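Local coordinates for coiled-coil quantitatively-enriched protein 1 (Schizosaccharomyces pombe, PDB 7CUJ), which links telomeres to the meiotic centrosome as a molecular adaptor and is required for telomere clustering, telomere length regulation and chromosome segregation, at residues L21-F33 with L55-P67. Residues are numbered along the deposited sequence; the frame is centred on the assembly and turned at random.
Sequences LQRKMMHRLVQYF and LFIQSAHNIAKHP
Leu29 and Ile63 interlock as knobs into holes between two antiparallel helices, 20-32 and 47-65; over 21-32 and 55-65 the axes approach to 9.8 Å, with N-to-C directions 172° apart. In this middle portion of the longer ccq1 chain, a six-stranded parallel sheet with surrounding helices, the pair also packs on helices 34-41, 217-223 and 232-243. Ile63 lies in the pocket of Gln22, Met25, Met26 and Leu29. Its CB nears Met26 SD; beta-branching sends CG2, anti to the backbone N, to the Gln22 carbonyl oxygen, while CG1 lies by Met25 CB and the tip CD1 touches Met26 SD at 3.8 Å. Unbranched, flexible methionines can fit round it. Leu29 answers among Phe56, Ser59, Ala60 and Ile63, its CD1 3.7 Å from Ser59 CB. Small residues suit Ser59 and Ala60, since they leave space for its methyls, and Ser59 OG donates a hydrogen bond to Leu55 O one turn back.

Toward the start of helix 20-32, Pro67 CB meets Leu21 CD1 and Met25 SD, each at 3.6 Å. Gln22 is long enough to slip past the proline ring and deliver its NE2 to Ile63 O (2.9 Å, N-H...O 158°), while its OE1 takes the backbone N-H of Ser19. With an alanine here both bonds go, and the Ile63 carbonyl is likely to be left without this side-chain donor. The chain of another protein packs along helix 20-32, at Met25, Arg28 and Leu29, and meets the Phe33 ring edge-to-face. Phe56 turns its own ring edge toward the flat Phe33 face, planes at 62°, and its CB stands 3.8 Å from the Phe33 centroid, a CH-pi contact over the face.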
# COMPACT_ATOMS: atom_id res chain seq x y z
N LEU A 21 20.86 11.68 -1.05
CA LEU A 21 20.56 10.40 -0.43
C LEU A 21 19.32 10.53 0.44
O LEU A 21 18.41 9.70 0.37
CB LEU A 21 21.76 9.97 0.41
CG LEU A 21 21.96 8.47 0.66
CD1 LEU A 21 22.75 8.24 1.94
CD2 LEU A 21 20.65 7.70 0.71
N GLN A 22 19.30 11.56 1.29
CA GLN A 22 18.22 11.78 2.24
C GLN A 22 16.90 11.99 1.49
O GLN A 22 15.87 11.50 1.93
CB GLN A 22 18.54 12.98 3.14
CG GLN A 22 19.41 12.65 4.34
CD GLN A 22 19.81 13.87 5.13
OE1 GLN A 22 20.23 14.88 4.57
NE2 GLN A 22 19.69 13.79 6.44
N ARG A 23 16.96 12.72 0.37
CA ARG A 23 15.79 13.02 -0.43
C ARG A 23 15.26 11.75 -1.08
O ARG A 23 14.05 11.52 -1.10
CB ARG A 23 16.10 14.10 -1.47
CG ARG A 23 16.31 15.48 -0.86
CD ARG A 23 17.41 16.24 -1.57
NE ARG A 23 16.90 17.41 -2.28
CZ ARG A 23 17.25 18.67 -2.02
NH1 ARG A 23 18.13 18.93 -1.07
NH2 ARG A 23 16.73 19.65 -2.73
N LYS A 24 16.17 10.94 -1.63
CA LYS A 24 15.82 9.66 -2.22
C LYS A 24 15.08 8.82 -1.18
O LYS A 24 14.04 8.25 -1.47
CB LYS A 24 17.07 8.90 -2.66
CG LYS A 24 17.66 9.31 -3.99
CD LYS A 24 18.77 8.37 -4.40
CE LYS A 24 19.76 8.99 -5.35
NZ LYS A 24 21.08 8.32 -5.26
N MET A 25 15.64 8.79 0.04
CA MET A 25 15.10 7.97 1.12
C MET A 25 13.71 8.46 1.51
O MET A 25 12.83 7.65 1.78
CB MET A 25 16.03 8.01 2.34
CG MET A 25 17.21 7.08 2.22
SD MET A 25 18.16 7.05 3.75
CE MET A 25 18.94 5.44 3.62
N MET A 26 13.53 9.79 1.53
CA MET A 26 12.25 10.40 1.84
C MET A 26 11.24 10.05 0.76
O MET A 26 10.08 9.78 1.06
CB MET A 26 12.38 11.92 1.96
CG MET A 26 12.98 12.38 3.28
SD MET A 26 12.18 11.66 4.74
CE MET A 26 10.51 12.28 4.55
N HIS A 27 11.70 10.04 -0.50
CA HIS A 27 10.86 9.71 -1.64
C HIS A 27 10.43 8.25 -1.57
O HIS A 27 9.26 7.94 -1.77
CB HIS A 27 11.57 10.09 -2.95
CG HIS A 27 10.93 9.53 -4.18
ND1 HIS A 27 10.10 10.28 -5.00
CD2 HIS A 27 11.00 8.30 -4.74
CE1 HIS A 27 9.69 9.54 -6.01
NE2 HIS A 27 10.23 8.32 -5.87
N ARG A 28 11.39 7.36 -1.25
CA ARG A 28 11.14 5.93 -1.14
C ARG A 28 10.15 5.67 -0.00
O ARG A 28 9.26 4.83 -0.14
CB ARG A 28 12.46 5.18 -0.91
CG ARG A 28 12.34 3.66 -0.83
CD ARG A 28 12.01 2.96 -2.14
NE ARG A 28 13.00 3.16 -3.20
CZ ARG A 28 14.03 2.35 -3.45
NH1 ARG A 28 14.86 2.64 -4.44
NH2 ARG A 28 14.23 1.26 -2.73
N LEU A 29 10.33 6.40 1.11
CA LEU A 29 9.54 6.22 2.31
C LEU A 29 8.07 6.55 2.05
O LEU A 29 7.19 5.77 2.40
CB LEU A 29 10.11 7.10 3.43
CG LEU A 29 9.35 7.08 4.75
CD1 LEU A 29 9.40 5.69 5.38
CD2 LEU A 29 9.89 8.13 5.70
N VAL A 30 7.82 7.71 1.42
CA VAL A 30 6.48 8.17 1.12
C VAL A 30 5.81 7.21 0.14
O VAL A 30 4.62 6.92 0.27
CB VAL A 30 6.48 9.62 0.61
CG1 VAL A 30 5.16 10.01 -0.03
CG2 VAL A 30 6.86 10.61 1.71
N GLN A 31 6.59 6.72 -0.83
CA GLN A 31 6.14 5.80 -1.86
C GLN A 31 5.69 4.49 -1.21
O GLN A 31 4.63 3.97 -1.54
CB GLN A 31 7.27 5.61 -2.87
CG GLN A 31 6.96 4.66 -4.01
CD GLN A 31 8.21 4.26 -4.75
OE1 GLN A 31 9.11 3.62 -4.20
NE2 GLN A 31 8.29 4.62 -6.02
N TYR A 32 6.50 3.98 -0.27
CA TYR A 32 6.24 2.73 0.43
C TYR A 32 4.99 2.86 1.30
O TYR A 32 4.30 1.88 1.54
CB TYR A 32 7.46 2.33 1.27
CG TYR A 32 7.38 0.96 1.90
CD1 TYR A 32 7.79 -0.17 1.20
CD2 TYR A 32 6.88 0.79 3.18
CE1 TYR A 32 7.70 -1.43 1.76
CE2 TYR A 32 6.79 -0.47 3.76
CZ TYR A 32 7.20 -1.58 3.04
OH TYR A 32 7.12 -2.83 3.59
N PHE A 33 4.73 4.09 1.78
CA PHE A 33 3.61 4.39 2.66
C PHE A 33 2.48 5.07 1.88
O PHE A 33 1.58 5.65 2.49
CB PHE A 33 4.07 5.30 3.80
CG PHE A 33 4.63 4.59 5.01
CD1 PHE A 33 5.96 4.22 5.06
CD2 PHE A 33 3.81 4.28 6.08
CE1 PHE A 33 6.47 3.56 6.17
CE2 PHE A 33 4.32 3.62 7.19
CZ PHE A 33 5.65 3.26 7.23
N LEU A 55 5.21 4.88 12.62
CA LEU A 55 6.42 4.28 12.08
C LEU A 55 6.95 5.13 10.92
O LEU A 55 8.16 5.28 10.76
CB LEU A 55 6.14 2.84 11.65
CG LEU A 55 7.32 2.09 11.02
CD1 LEU A 55 8.46 1.89 12.02
CD2 LEU A 55 6.88 0.76 10.43
N PHE A 56 6.02 5.68 10.12
CA PHE A 56 6.38 6.59 9.04
C PHE A 56 7.10 7.81 9.61
O PHE A 56 8.15 8.21 9.11
CB PHE A 56 5.14 7.05 8.26
CG PHE A 56 5.44 8.18 7.30
CD1 PHE A 56 6.07 7.94 6.09
CD2 PHE A 56 5.13 9.50 7.64
CE1 PHE A 56 6.36 8.98 5.22
CE2 PHE A 56 5.43 10.54 6.77
CZ PHE A 56 6.04 10.28 5.56
N ILE A 57 6.52 8.38 10.67
CA ILE A 57 7.07 9.57 11.31
C ILE A 57 8.45 9.27 11.87
O ILE A 57 9.37 10.07 11.71
CB ILE A 57 6.08 10.14 12.35
CG1 ILE A 57 4.88 10.79 11.66
CG2 ILE A 57 6.78 11.10 13.30
CD1 ILE A 57 3.68 10.98 12.56
N GLN A 58 8.60 8.10 12.52
CA GLN A 58 9.86 7.70 13.13
C GLN A 58 10.94 7.59 12.06
O GLN A 58 12.04 8.12 12.24
CB GLN A 58 9.71 6.40 13.92
CG GLN A 58 10.95 6.02 14.73
CD GLN A 58 11.33 7.09 15.72
OE1 GLN A 58 10.58 7.39 16.65
NE2 GLN A 58 12.50 7.68 15.53
N SER A 59 10.61 6.92 10.96
CA SER A 59 11.52 6.72 9.83
C SER A 59 11.97 8.06 9.25
O SER A 59 13.12 8.20 8.85
CB SER A 59 10.88 5.87 8.77
OG SER A 59 10.42 4.65 9.31
N ALA A 60 11.04 9.02 9.18
CA ALA A 60 11.32 10.34 8.63
C ALA A 60 12.27 11.09 9.56
O ALA A 60 13.21 11.74 9.09
CB ALA A 60 10.02 11.08 8.41
N HIS A 61 12.03 10.98 10.87
CA HIS A 61 12.94 11.49 11.89
C HIS A 61 14.34 10.91 11.69
O HIS A 61 15.32 11.65 11.74
CB HIS A 61 12.42 11.20 13.30
CG HIS A 61 11.43 12.19 13.80
ND1 HIS A 61 11.68 13.55 13.79
CD2 HIS A 61 10.20 12.03 14.33
CE1 HIS A 61 10.64 14.18 14.29
NE2 HIS A 61 9.72 13.28 14.63
N ASN A 62 14.41 9.59 11.46
CA ASN A 62 15.68 8.89 11.38
C ASN A 62 16.48 9.38 10.18
O ASN A 62 17.68 9.65 10.32
CB ASN A 62 15.50 7.36 11.35
CG ASN A 62 14.93 6.80 12.63
OD1 ASN A 62 14.93 7.46 13.67
ND2 ASN A 62 14.44 5.57 12.57
N ILE A 63 15.82 9.50 9.02
CA ILE A 63 16.44 9.97 7.80
C ILE A 63 17.00 11.38 8.03
O ILE A 63 18.07 11.71 7.53
CB ILE A 63 15.45 9.91 6.61
CG1 ILE A 63 15.11 8.46 6.24
CG2 ILE A 63 15.96 10.69 5.41
CD1 ILE A 63 13.79 8.28 5.52
N ALA A 64 16.26 12.18 8.81
CA ALA A 64 16.62 13.56 9.08
C ALA A 64 17.77 13.64 10.08
O ALA A 64 18.51 14.62 10.09
CB ALA A 64 15.41 14.32 9.58
N LYS A 65 17.92 12.60 10.92
CA LYS A 65 19.05 12.53 11.83
C LYS A 65 20.30 12.17 11.05
O LYS A 65 21.23 12.97 10.96
CB LYS A 65 18.78 11.53 12.96
CG LYS A 65 17.80 12.01 14.02
CD LYS A 65 17.47 10.93 15.04
CE LYS A 65 16.00 10.94 15.41
NZ LYS A 65 15.66 9.84 16.35
N HIS A 66 20.30 10.97 10.46
CA HIS A 66 21.37 10.55 9.57
C HIS A 66 20.91 9.37 8.72
O HIS A 66 20.36 8.41 9.25
CB HIS A 66 22.63 10.18 10.36
CG HIS A 66 23.89 10.36 9.57
ND1 HIS A 66 24.74 11.42 9.80
CD2 HIS A 66 24.42 9.64 8.56
CE1 HIS A 66 25.77 11.33 8.97
NE2 HIS A 66 25.59 10.25 8.20
N PRO A 67 21.12 9.40 7.38
CA PRO A 67 20.73 8.28 6.52
C PRO A 67 21.42 6.96 6.85
O PRO A 67 20.88 5.89 6.56
CB PRO A 67 21.08 8.76 5.10
CG PRO A 67 22.10 9.87 5.31
CD PRO A 67 21.72 10.51 6.63